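PDB 5UID: aminotransferase TlmJ from Streptoalloteichus hindustanus, which probably catalyses the pyridoxal-phosphate-dependent transfer of amino groups in natural-product biosynthesis. Local coordinates for residues A[5-13]-A[320-329]; A[266-277]-A[297-305]. One frame throughout, in Å; residues are numbered along the deposited sequence. Where two conformers were deposited one is given.

Contact 1: residues A[5-13]-A[320-329]; sequences GMINVFQPT and YDRGVYTTFR. With SO4 (sulfate ion), chain E.
I7 and V324 form a single beta bridge, held by two backbone hydrogen bonds: I7 N to G323 O (3.1 Å) and Y325 N to I7 O (2.9 Å). G323, at positive phi, is the C-prime residue of the Schellman motif ending helix 309-321. Selenomethionine M6 bends at chi2 (-67°), bringing CE over the Y320 face in a CH-pi contact, 3.5 Å from the centroid; SE, farther off above the same face, completes a Met-aromatic contact. V9 CG2 meets the Y325 ring at its edge, 3.4 Å from CD2. A sulfate, probably from the crystallisation liquor, takes the polar ends: in the conformer described Y325 OH donates to its O1 (2.5 Å), as does T327 OG1 (2.9 Å), while R329 NH1 donates to O3 almost straight (2.9 Å, 168°) and NH2 reaches O2. F10 CE2 lies over one face of this guanidinium. A leucine in place of R329 would probably cost F10 CE2 that face and leave both hydroxyls holding the ion without the charge. I7 packs on helix 366-383, V324 on that helix and helix 309-321, T326 on strand 355-358, and Y325 meets the W233 ring of the second subunit.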
loop_
_atom_site.group_PDB
_atom_site.type_symbol
_atom_site.label_atom_id
_atom_site.label_comp_id
_atom_site.label_asym_id
_atom_site.label_seq_id
_atom_site.Cartn_x
_atom_site.Cartn_y
_atom_site.Cartn_z
ATOM N N GLY A 5 8.409 -23.162 22.910
ATOM C CA GLY A 5 7.525 -22.338 22.107
ATOM C C GLY A 5 7.444 -20.902 22.590
ATOM O O GLY A 5 7.804 -20.601 23.727
HETATM N N MSE A 6 6.969 -20.014 21.724
HETATM C CA MSE A 6 6.853 -18.599 22.068
HETATM C C MSE A 6 5.408 -18.120 22.032
HETATM O O MSE A 6 4.690 -18.354 21.060
HETATM C CB MSE A 6 7.704 -17.749 21.122
HETATM C CG MSE A 6 9.061 -17.369 21.687
HETATM SE SE MSE A 6 8.937 -16.159 23.220
HETATM C CE MSE A 6 10.843 -15.919 23.528
ATOM N N ILE A 7 4.991 -17.445 23.097
ATOM C CA ILE A 7 3.658 -16.857 23.183
ATOM C C ILE A 7 3.754 -15.401 22.747
ATOM O O ILE A 7 4.417 -14.593 23.404
ATOM C CB ILE A 7 3.094 -16.972 24.606
ATOM C CG1 ILE A 7 2.921 -18.444 24.992
ATOM C CG2 ILE A 7 1.777 -16.222 24.721
ATOM C CD1 ILE A 7 2.406 -18.653 26.396
ATOM N N ASN A 8 3.086 -15.061 21.647
ATOM C CA ASN A 8 3.213 -13.745 21.039
ATOM C C ASN A 8 2.248 -12.741 21.664
ATOM O O ASN A 8 1.212 -13.103 22.228
ATOM C CB ASN A 8 2.965 -13.821 19.530
ATOM C CG ASN A 8 3.845 -14.850 18.844
ATOM O OD1 ASN A 8 5.046 -14.640 18.667
ATOM N ND2 ASN A 8 3.247 -15.968 18.447
ATOM N N VAL A 9 2.601 -11.458 21.544
ATOM C CA VAL A 9 1.746 -10.384 22.044
ATOM C C VAL A 9 0.571 -10.149 21.106
ATOM O O VAL A 9 -0.561 -9.934 21.552
ATOM C CB VAL A 9 2.569 -9.097 22.246
ATOM C CG1 VAL A 9 1.688 -7.980 22.785
ATOM C CG2 VAL A 9 3.722 -9.352 23.180
ATOM N N PHE A 10 0.822 -10.171 19.800
ATOM C CA PHE A 10 -0.207 -10.020 18.784
ATOM C C PHE A 10 -0.220 -11.263 17.907
ATOM O O PHE A 10 0.836 -11.824 17.600
ATOM C CB PHE A 10 0.038 -8.781 17.914
ATOM C CG PHE A 10 0.477 -7.572 18.688
ATOM C CD1 PHE A 10 -0.428 -6.860 19.455
ATOM C CD2 PHE A 10 1.793 -7.143 18.643
ATOM C CE1 PHE A 10 -0.030 -5.748 20.166
ATOM C CE2 PHE A 10 2.200 -6.026 19.353
ATOM C CZ PHE A 10 1.286 -5.329 20.115
ATOM N N GLN A 11 -1.414 -11.693 17.508
ATOM C CA GLN A 11 -1.519 -12.828 16.601
ATOM C C GLN A 11 -2.891 -12.853 15.938
ATOM O O GLN A 11 -3.914 -12.790 16.627
ATOM C CB GLN A 11 -1.262 -14.141 17.340
ATOM C CG GLN A 11 -1.210 -15.348 16.424
ATOM C CD GLN A 11 -0.693 -16.584 17.125
ATOM O OE1 GLN A 11 0.144 -16.497 18.024
ATOM N NE2 GLN A 11 -1.192 -17.744 16.719
ATOM N N PRO A 12 -2.950 -12.929 14.613
ATOM C CA PRO A 12 -4.244 -13.043 13.931
ATOM C C PRO A 12 -4.716 -14.487 13.854
ATOM O O PRO A 12 -3.954 -15.436 14.051
ATOM C CB PRO A 12 -3.945 -12.488 12.534
ATOM C CG PRO A 12 -2.513 -12.845 12.308
ATOM C CD PRO A 12 -1.830 -12.794 13.661
ATOM N N THR A 13 -6.007 -14.643 13.559
ATOM C CA THR A 13 -6.619 -15.959 13.367
ATOM C C THR A 13 -7.355 -15.957 12.031
ATOM O O THR A 13 -8.480 -15.456 11.934
ATOM C CB THR A 13 -7.564 -16.324 14.513
ATOM O OG1 THR A 13 -8.528 -15.279 14.708
ATOM C CG2 THR A 13 -6.785 -16.549 15.802
ATOM N N TYR A 320 10.737 -13.128 28.441
ATOM C CA TYR A 320 11.256 -13.605 27.164
ATOM C C TYR A 320 11.973 -14.940 27.327
ATOM O O TYR A 320 11.761 -15.870 26.542
ATOM C CB TYR A 320 12.195 -12.564 26.551
ATOM C CG TYR A 320 12.679 -12.931 25.165
ATOM C CD1 TYR A 320 11.971 -12.539 24.039
ATOM C CD2 TYR A 320 13.839 -13.676 24.982
ATOM C CE1 TYR A 320 12.407 -12.872 22.771
ATOM C CE2 TYR A 320 14.279 -14.015 23.716
ATOM C CZ TYR A 320 13.557 -13.609 22.615
ATOM O OH TYR A 320 13.986 -13.940 21.350
ATOM N N ASP A 321 12.829 -15.052 28.346
ATOM C CA ASP A 321 13.546 -16.302 28.581
ATOM C C ASP A 321 12.609 -17.449 28.936
ATOM O O ASP A 321 12.984 -18.614 28.771
ATOM C CB ASP A 321 14.580 -16.120 29.694
ATOM C CG ASP A 321 15.669 -15.132 29.325
ATOM O OD1 ASP A 321 15.871 -14.891 28.117
ATOM O OD2 ASP A 321 16.326 -14.601 30.246
ATOM N N ARG A 322 11.409 -17.151 29.426
ATOM C CA ARG A 322 10.440 -18.176 29.789
ATOM C C ARG A 322 9.455 -18.481 28.668
ATOM O O ARG A 322 8.514 -19.252 28.880
ATOM C CB ARG A 322 9.674 -17.755 31.046
ATOM C CG ARG A 322 10.557 -17.433 32.246
ATOM C CD ARG A 322 11.078 -18.686 32.924
ATOM N NE ARG A 322 11.609 -18.396 34.252
ATOM C CZ ARG A 322 12.877 -18.084 34.501
ATOM N NH1 ARG A 322 13.755 -18.022 33.508
ATOM N NH2 ARG A 322 13.268 -17.835 35.743
ATOM N N GLY A 323 9.648 -17.901 27.488
ATOM C CA GLY A 323 8.753 -18.138 26.376
ATOM C C GLY A 323 7.520 -17.266 26.342
ATOM O O GLY A 323 6.517 -17.666 25.742
ATOM N N VAL A 324 7.556 -16.087 26.956
ATOM C CA VAL A 324 6.420 -15.169 26.976
ATOM C C VAL A 324 6.898 -13.845 26.396
ATOM O O VAL A 324 7.612 -13.089 27.063
ATOM C CB VAL A 324 5.840 -14.992 28.385
ATOM C CG1 VAL A 324 4.769 -13.908 28.388
ATOM C CG2 VAL A 324 5.273 -16.309 28.895
ATOM N N TYR A 325 6.502 -13.546 25.166
ATOM C CA TYR A 325 6.899 -12.292 24.548
ATOM C C TYR A 325 6.096 -11.137 25.133
ATOM O O TYR A 325 4.893 -11.259 25.386
ATOM C CB TYR A 325 6.712 -12.356 23.034
ATOM C CG TYR A 325 7.441 -11.262 22.295
ATOM C CD1 TYR A 325 8.811 -11.335 22.087
ATOM C CD2 TYR A 325 6.762 -10.153 21.815
ATOM C CE1 TYR A 325 9.485 -10.334 21.410
ATOM C CE2 TYR A 325 7.423 -9.147 21.141
ATOM C CZ TYR A 325 8.782 -9.239 20.940
ATOM O OH TYR A 325 9.439 -8.235 20.266
ATOM N N THR A 326 6.780 -10.020 25.374
ATOM C CA THR A 326 6.155 -8.785 25.834
ATOM C C THR A 326 6.775 -7.631 25.062
ATOM O O THR A 326 7.842 -7.770 24.462
ATOM C CB THR A 326 6.322 -8.534 27.343
ATOM O OG1 THR A 326 7.712 -8.534 27.688
ATOM C CG2 THR A 326 5.577 -9.573 28.166
ATOM N N THR A 327 6.099 -6.486 25.087
ATOM C CA THR A 327 6.595 -5.293 24.412
ATOM C C THR A 327 5.904 -4.077 25.014
ATOM O O THR A 327 5.069 -4.194 25.915
ATOM C CB THR A 327 6.362 -5.364 22.899
ATOM O OG1 THR A 327 7.003 -4.249 22.265
ATOM C CG2 THR A 327 4.872 -5.326 22.582
ATOM N N PHE A 328 6.265 -2.899 24.508
ATOM C CA PHE A 328 5.605 -1.658 24.889
ATOM C C PHE A 328 5.154 -0.910 23.645
ATOM O O PHE A 328 5.922 -0.762 22.689
ATOM C CB PHE A 328 6.518 -0.757 25.727
ATOM C CG PHE A 328 5.948 0.615 25.960
ATOM C CD1 PHE A 328 4.941 0.812 26.890
ATOM C CD2 PHE A 328 6.409 1.706 25.235
ATOM C CE1 PHE A 328 4.407 2.072 27.102
ATOM C CE2 PHE A 328 5.880 2.966 25.441
ATOM C CZ PHE A 328 4.878 3.150 26.376
ATOM N N ARG A 329 3.906 -0.451 23.666
ATOM C CA ARG A 329 3.360 0.480 22.691
ATOM C C ARG A 329 2.682 1.606 23.456
ATOM O O ARG A 329 2.084 1.365 24.508
ATOM C CB ARG A 329 2.342 -0.201 21.763
ATOM C CG ARG A 329 2.882 -1.370 20.958
ATOM C CD ARG A 329 3.795 -0.902 19.840
ATOM N NE ARG A 329 4.127 -1.996 18.933
ATOM C CZ ARG A 329 5.148 -2.826 19.114
ATOM N NH1 ARG A 329 5.378 -3.796 18.239
ATOM N NH2 ARG A 329 5.937 -2.685 20.170
HETATM S S SO4 E . 8.627 -5.168 19.178
HETATM O O1 SO4 E . 8.499 -5.883 20.443
HETATM O O2 SO4 E . 8.434 -3.737 19.402
HETATM O O3 SO4 E . 7.618 -5.657 18.242
HETATM O O4 SO4 E . 9.959 -5.398 18.626
HETATM O O HOH W 1 5.979 -20.408 26.210
#

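Contact 2: residues A[266-277]-A[297-305]; sequences VRRRREIAERYD and TSSYYFYWV. With SO4 (sulfate ion), chain G.
Y303 OH donates to D277 OD1 over 2.5 Å, meeting the carboxylate on its anti side and 23° out of its plane. Y276 grips the Y303 ring over one face: its CB stands 3.7 Å from the Y303 centroid, and its ring turns an edge to that face in a T-shaped pair, centroids 4.9 Å apart and planes at 58°. A273 CB touches both Y303 CD1 (3.7 Å) and Y300 CD1. Y300 lies flat against the helix: R270 CA sits 3.8 Å from its ring centroid, nearly on the normal, while S298 CB covers the opposite face and V266 CG1 comes in at the edge. An ST turn, Y300 N to S298 OG, sets the bend that delivers Y300 to the helix. The extended R270 chain runs past the hydroxyl end of Y300, its NE pairing with E274 OE2. R269 holds the 300-301 backbone at two points, both at its guanidinium edge: NH2 donates to Y300 O (2.9 Å) and to a water bridging to Y301 O, while NE bonds to Q362 OE1. The axes of 266-277 and 303-305 pass within 10.4 Å, their directions 20° apart; strand 303-306 pairs with 355-358, and helix 366-383 flanks Y276.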
loop_
_atom_site.group_PDB
_atom_site.type_symbol
_atom_site.label_atom_id
_atom_site.label_comp_id
_atom_site.label_asym_id
_atom_site.label_seq_id
_atom_site.Cartn_x
_atom_site.Cartn_y
_atom_site.Cartn_z
ATOM N N VAL A 266 -13.529 -10.502 19.904
ATOM C CA VAL A 266 -13.538 -9.578 21.034
ATOM C C VAL A 266 -13.998 -10.280 22.304
ATOM O O VAL A 266 -13.434 -10.067 23.384
ATOM C CB VAL A 266 -14.414 -8.354 20.715
ATOM C CG1 VAL A 266 -14.458 -7.404 21.900
ATOM C CG2 VAL A 266 -13.892 -7.639 19.478
ATOM N N ARG A 267 -15.030 -11.125 22.202
ATOM C CA ARG A 267 -15.499 -11.853 23.378
ATOM C C ARG A 267 -14.402 -12.745 23.945
ATOM O O ARG A 267 -14.235 -12.836 25.167
ATOM C CB ARG A 267 -16.737 -12.681 23.034
ATOM C CG ARG A 267 -18.021 -11.875 22.954
ATOM C CD ARG A 267 -19.239 -12.784 22.934
ATOM N NE ARG A 267 -19.244 -13.673 21.777
ATOM C CZ ARG A 267 -19.858 -13.403 20.629
ATOM N NH1 ARG A 267 -20.521 -12.263 20.483
ATOM N NH2 ARG A 267 -19.810 -14.272 19.627
ATOM N N ARG A 268 -13.642 -13.408 23.073
ATOM C CA ARG A 268 -12.535 -14.233 23.544
ATOM C C ARG A 268 -11.453 -13.376 24.190
ATOM O O ARG A 268 -10.927 -13.727 25.251
ATOM C CB ARG A 268 -11.965 -15.053 22.387
ATOM C CG ARG A 268 -10.718 -15.846 22.739
ATOM C CD ARG A 268 -10.957 -16.760 23.928
ATOM N NE ARG A 268 -9.749 -17.491 24.294
ATOM C CZ ARG A 268 -9.624 -18.221 25.397
ATOM N NH1 ARG A 268 -10.636 -18.316 26.248
ATOM N NH2 ARG A 268 -8.485 -18.852 25.651
ATOM N N ARG A 269 -11.117 -12.242 23.569
ATOM C CA ARG A 269 -10.137 -11.340 24.164
ATOM C C ARG A 269 -10.629 -10.776 25.491
ATOM O O ARG A 269 -9.827 -10.556 26.406
ATOM C CB ARG A 269 -9.810 -10.204 23.194
ATOM C CG ARG A 269 -9.038 -10.640 21.957
ATOM C CD ARG A 269 -9.068 -9.560 20.884
ATOM N NE ARG A 269 -8.131 -9.841 19.802
ATOM C CZ ARG A 269 -6.927 -9.288 19.696
ATOM N NH1 ARG A 269 -6.141 -9.610 18.681
ATOM N NH2 ARG A 269 -6.509 -8.413 20.603
ATOM N N ARG A 270 -11.938 -10.540 25.616
ATOM C CA ARG A 270 -12.468 -9.994 26.861
ATOM C C ARG A 270 -12.362 -11.004 27.997
ATOM O O ARG A 270 -11.983 -10.646 29.119
ATOM C CB ARG A 270 -13.920 -9.551 26.670
ATOM C CG ARG A 270 -14.577 -9.041 27.948
ATOM C CD ARG A 270 -16.002 -8.568 27.699
ATOM N NE ARG A 270 -16.626 -8.066 28.922
ATOM C CZ ARG A 270 -17.853 -7.560 28.983
ATOM N NH1 ARG A 270 -18.598 -7.485 27.888
ATOM N NH2 ARG A 270 -18.336 -7.127 30.140
ATOM N N GLU A 271 -12.688 -12.272 27.730
ATOM C CA GLU A 271 -12.607 -13.272 28.788
ATOM C C GLU A 271 -11.160 -13.561 29.171
ATOM O O GLU A 271 -10.891 -13.950 30.313
ATOM C CB GLU A 271 -13.334 -14.554 28.370
ATOM C CG GLU A 271 -12.580 -15.442 27.396
ATOM C CD GLU A 271 -13.386 -16.664 26.977
ATOM O OE1 GLU A 271 -14.524 -16.491 26.489
ATOM O OE2 GLU A 271 -12.884 -17.797 27.143
ATOM N N ILE A 272 -10.217 -13.360 28.248
ATOM C CA ILE A 272 -8.805 -13.470 28.603
ATOM C C ILE A 272 -8.417 -12.354 29.564
ATOM O O ILE A 272 -7.821 -12.600 30.619
ATOM C CB ILE A 272 -7.922 -13.452 27.341
ATOM C CG1 ILE A 272 -8.132 -14.721 26.513
ATOM C CG2 ILE A 272 -6.457 -13.296 27.724
ATOM C CD1 ILE A 272 -7.416 -14.693 25.179
ATOM N N ALA A 273 -8.756 -11.109 29.215
ATOM C CA ALA A 273 -8.419 -9.980 30.076
ATOM C C ALA A 273 -9.076 -10.101 31.445
ATOM O O ALA A 273 -8.489 -9.690 32.454
ATOM C CB ALA A 273 -8.820 -8.667 29.405
ATOM N N GLU A 274 -10.284 -10.663 31.504
ATOM C CA GLU A 274 -10.934 -10.865 32.794
ATOM C C GLU A 274 -10.222 -11.943 33.604
ATOM O O GLU A 274 -10.075 -11.813 34.825
ATOM C CB GLU A 274 -12.407 -11.212 32.587
ATOM C CG GLU A 274 -13.222 -10.047 32.047
ATOM C CD GLU A 274 -14.654 -10.423 31.719
ATOM O OE1 GLU A 274 -14.953 -11.635 31.647
ATOM O OE2 GLU A 274 -15.480 -9.504 31.530
ATOM N N ARG A 275 -9.770 -13.011 32.943
ATOM C CA ARG A 275 -8.942 -13.997 33.628
ATOM C C ARG A 275 -7.632 -13.375 34.097
ATOM O O ARG A 275 -7.153 -13.678 35.197
ATOM C CB ARG A 275 -8.678 -15.193 32.712
ATOM C CG ARG A 275 -7.715 -16.218 33.294
ATOM C CD ARG A 275 -8.282 -16.880 34.546
ATOM N NE ARG A 275 -7.281 -17.697 35.230
ATOM C CZ ARG A 275 -6.678 -17.351 36.363
ATOM N NH1 ARG A 275 -6.983 -16.203 36.954
ATOM N NH2 ARG A 275 -5.776 -18.154 36.911
ATOM N N TYR A 276 -7.042 -12.502 33.277
ATOM C CA TYR A 276 -5.869 -11.746 33.709
ATOM C C TYR A 276 -6.185 -10.914 34.946
ATOM O O TYR A 276 -5.417 -10.905 35.917
ATOM C CB TYR A 276 -5.374 -10.840 32.580
ATOM C CG TYR A 276 -4.536 -11.513 31.517
ATOM C CD1 TYR A 276 -4.002 -12.781 31.712
ATOM C CD2 TYR A 276 -4.265 -10.866 30.316
ATOM C CE1 TYR A 276 -3.228 -13.390 30.734
ATOM C CE2 TYR A 276 -3.498 -11.463 29.336
ATOM C CZ TYR A 276 -2.980 -12.724 29.549
ATOM O OH TYR A 276 -2.213 -13.313 28.567
ATOM N N ASP A 277 -7.315 -10.198 34.924
ATOM C CA ASP A 277 -7.719 -9.410 36.084
ATOM C C ASP A 277 -7.837 -10.282 37.328
ATOM O O ASP A 277 -7.410 -9.884 38.416
ATOM C CB ASP A 277 -9.045 -8.699 35.811
ATOM C CG ASP A 277 -8.929 -7.617 34.750
ATOM O OD1 ASP A 277 -7.803 -7.135 34.495
ATOM O OD2 ASP A 277 -9.974 -7.243 34.177
ATOM N N THR A 297 -17.104 0.380 25.778
ATOM C CA THR A 297 -16.746 -0.989 25.443
ATOM C C THR A 297 -15.389 -0.981 24.752
ATOM O O THR A 297 -15.073 -0.057 23.997
ATOM C CB THR A 297 -17.796 -1.650 24.538
ATOM O OG1 THR A 297 -17.904 -0.920 23.309
ATOM C CG2 THR A 297 -19.151 -1.679 25.227
ATOM N N SER A 298 -14.587 -2.004 25.024
ATOM C CA SER A 298 -13.236 -2.093 24.498
ATOM C C SER A 298 -13.146 -3.185 23.441
ATOM O O SER A 298 -13.931 -4.138 23.436
ATOM C CB SER A 298 -12.227 -2.374 25.618
ATOM O OG SER A 298 -10.912 -2.516 25.105
ATOM N N SER A 299 -12.183 -3.024 22.534
ATOM C CA SER A 299 -11.812 -4.089 21.615
ATOM C C SER A 299 -10.817 -5.064 22.232
ATOM O O SER A 299 -10.576 -6.129 21.652
ATOM C CB SER A 299 -11.224 -3.494 20.334
ATOM O OG SER A 299 -12.137 -2.603 19.717
ATOM N N TYR A 300 -10.244 -4.719 23.388
ATOM C CA TYR A 300 -9.251 -5.538 24.084
ATOM C C TYR A 300 -8.063 -5.847 23.171
ATOM O O TYR A 300 -7.748 -7.000 22.871
ATOM C CB TYR A 300 -9.891 -6.812 24.646
ATOM C CG TYR A 300 -10.998 -6.508 25.630
ATOM C CD1 TYR A 300 -10.720 -6.296 26.973
ATOM C CD2 TYR A 300 -12.315 -6.400 25.210
ATOM C CE1 TYR A 300 -11.730 -6.002 27.874
ATOM C CE2 TYR A 300 -13.328 -6.108 26.099
ATOM C CZ TYR A 300 -13.032 -5.910 27.430
ATOM O OH TYR A 300 -14.041 -5.617 28.317
ATOM N N TYR A 301 -7.402 -4.775 22.735
ATOM C CA TYR A 301 -6.228 -4.875 21.876
ATOM C C TYR A 301 -4.938 -5.003 22.678
ATOM O O TYR A 301 -4.059 -5.789 22.311
ATOM C CB TYR A 301 -6.156 -3.660 20.946
ATOM C CG TYR A 301 -5.024 -3.720 19.947
ATOM C CD1 TYR A 301 -4.862 -4.826 19.122
ATOM C CD2 TYR A 301 -4.123 -2.669 19.821
ATOM C CE1 TYR A 301 -3.828 -4.890 18.206
ATOM C CE2 TYR A 301 -3.089 -2.721 18.903
ATOM C CZ TYR A 301 -2.946 -3.836 18.100
ATOM O OH TYR A 301 -1.916 -3.898 17.188
ATOM N N PHE A 302 -4.805 -4.240 23.762
ATOM C CA PHE A 302 -3.687 -4.348 24.687
ATOM C C PHE A 302 -4.190 -4.780 26.056
ATOM O O PHE A 302 -5.282 -4.393 26.486
ATOM C CB PHE A 302 -2.941 -3.013 24.860
ATOM C CG PHE A 302 -2.270 -2.510 23.620
ATOM C CD1 PHE A 302 -1.682 -3.382 22.721
ATOM C CD2 PHE A 302 -2.211 -1.149 23.363
ATOM C CE1 PHE A 302 -1.056 -2.906 21.584
ATOM C CE2 PHE A 302 -1.591 -0.667 22.225
ATOM C CZ PHE A 302 -1.012 -1.548 21.336
ATOM N N TYR A 303 -3.379 -5.574 26.749
ATOM C CA TYR A 303 -3.513 -5.747 28.193
ATOM C C TYR A 303 -2.214 -5.244 28.810
ATOM O O TYR A 303 -1.219 -5.974 28.868
ATOM C CB TYR A 303 -3.799 -7.193 28.581
ATOM C CG TYR A 303 -4.208 -7.310 30.031
ATOM C CD1 TYR A 303 -5.541 -7.191 30.407
ATOM C CD2 TYR A 303 -3.262 -7.505 31.029
ATOM C CE1 TYR A 303 -5.920 -7.284 31.731
ATOM C CE2 TYR A 303 -3.632 -7.596 32.357
ATOM C CZ TYR A 303 -4.964 -7.484 32.701
ATOM O OH TYR A 303 -5.341 -7.578 34.020
ATOM N N TRP A 304 -2.221 -3.994 29.261
ATOM C CA TRP A 304 -1.024 -3.342 29.775
ATOM C C TRP A 304 -1.025 -3.378 31.297
ATOM O O TRP A 304 -2.032 -3.054 31.934
ATOM C CB TRP A 304 -0.931 -1.900 29.272
ATOM C CG TRP A 304 -2.023 -0.986 29.765
ATOM C CD1 TRP A 304 -1.929 -0.068 30.771
ATOM C CD2 TRP A 304 -3.365 -0.898 29.266
ATOM N NE1 TRP A 304 -3.127 0.586 30.929
ATOM C CE2 TRP A 304 -4.025 0.095 30.019
ATOM C CE3 TRP A 304 -4.072 -1.560 28.256
ATOM C CZ2 TRP A 304 -5.358 0.439 29.795
ATOM C CZ3 TRP A 304 -5.396 -1.218 28.037
ATOM C CH2 TRP A 304 -6.025 -0.227 28.802
ATOM N N VAL A 305 0.100 -3.783 31.871
ATOM C CA VAL A 305 0.292 -3.774 33.312
ATOM C C VAL A 305 1.385 -2.768 33.637
ATOM O O VAL A 305 2.294 -2.526 32.834
ATOM C CB VAL A 305 0.650 -5.173 33.856
ATOM C CG1 VAL A 305 -0.544 -6.109 33.736
ATOM C CG2 VAL A 305 1.852 -5.738 33.114
HETATM S S SO4 G . -21.911 -13.132 17.014
HETATM O O1 SO4 G . -21.831 -12.343 18.240
HETATM O O2 SO4 G . -23.125 -13.943 17.047
HETATM O O3 SO4 G . -21.955 -12.237 15.860
HETATM O O4 SO4 G . -20.746 -14.007 16.911
HETATM O O HOH W 2 -3.797 -7.700 20.300
#

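The centres of contacts 1 and 2 lie about 15 Å apart, and the two meet directly: F10 CE1 is 3.3 Å from F302 CE1, and R329 CB is 3.6 Å from F302 CZ. In chain order, 5-13 comes first, then 266-277, 297-305 and 320-329, so contact 2 falls wholly between the two halves of contact 1. Strand 303-306 leads on to helix 309-321, whose end starts the second half of contact 1. Strand 355-358 and helix 366-383 touch residues of both contacts. The N-terminal segment is thereby joined to the C-terminal part of the chain, apart from the seven-stranded sheet, and contact 1 also reaches the second subunit.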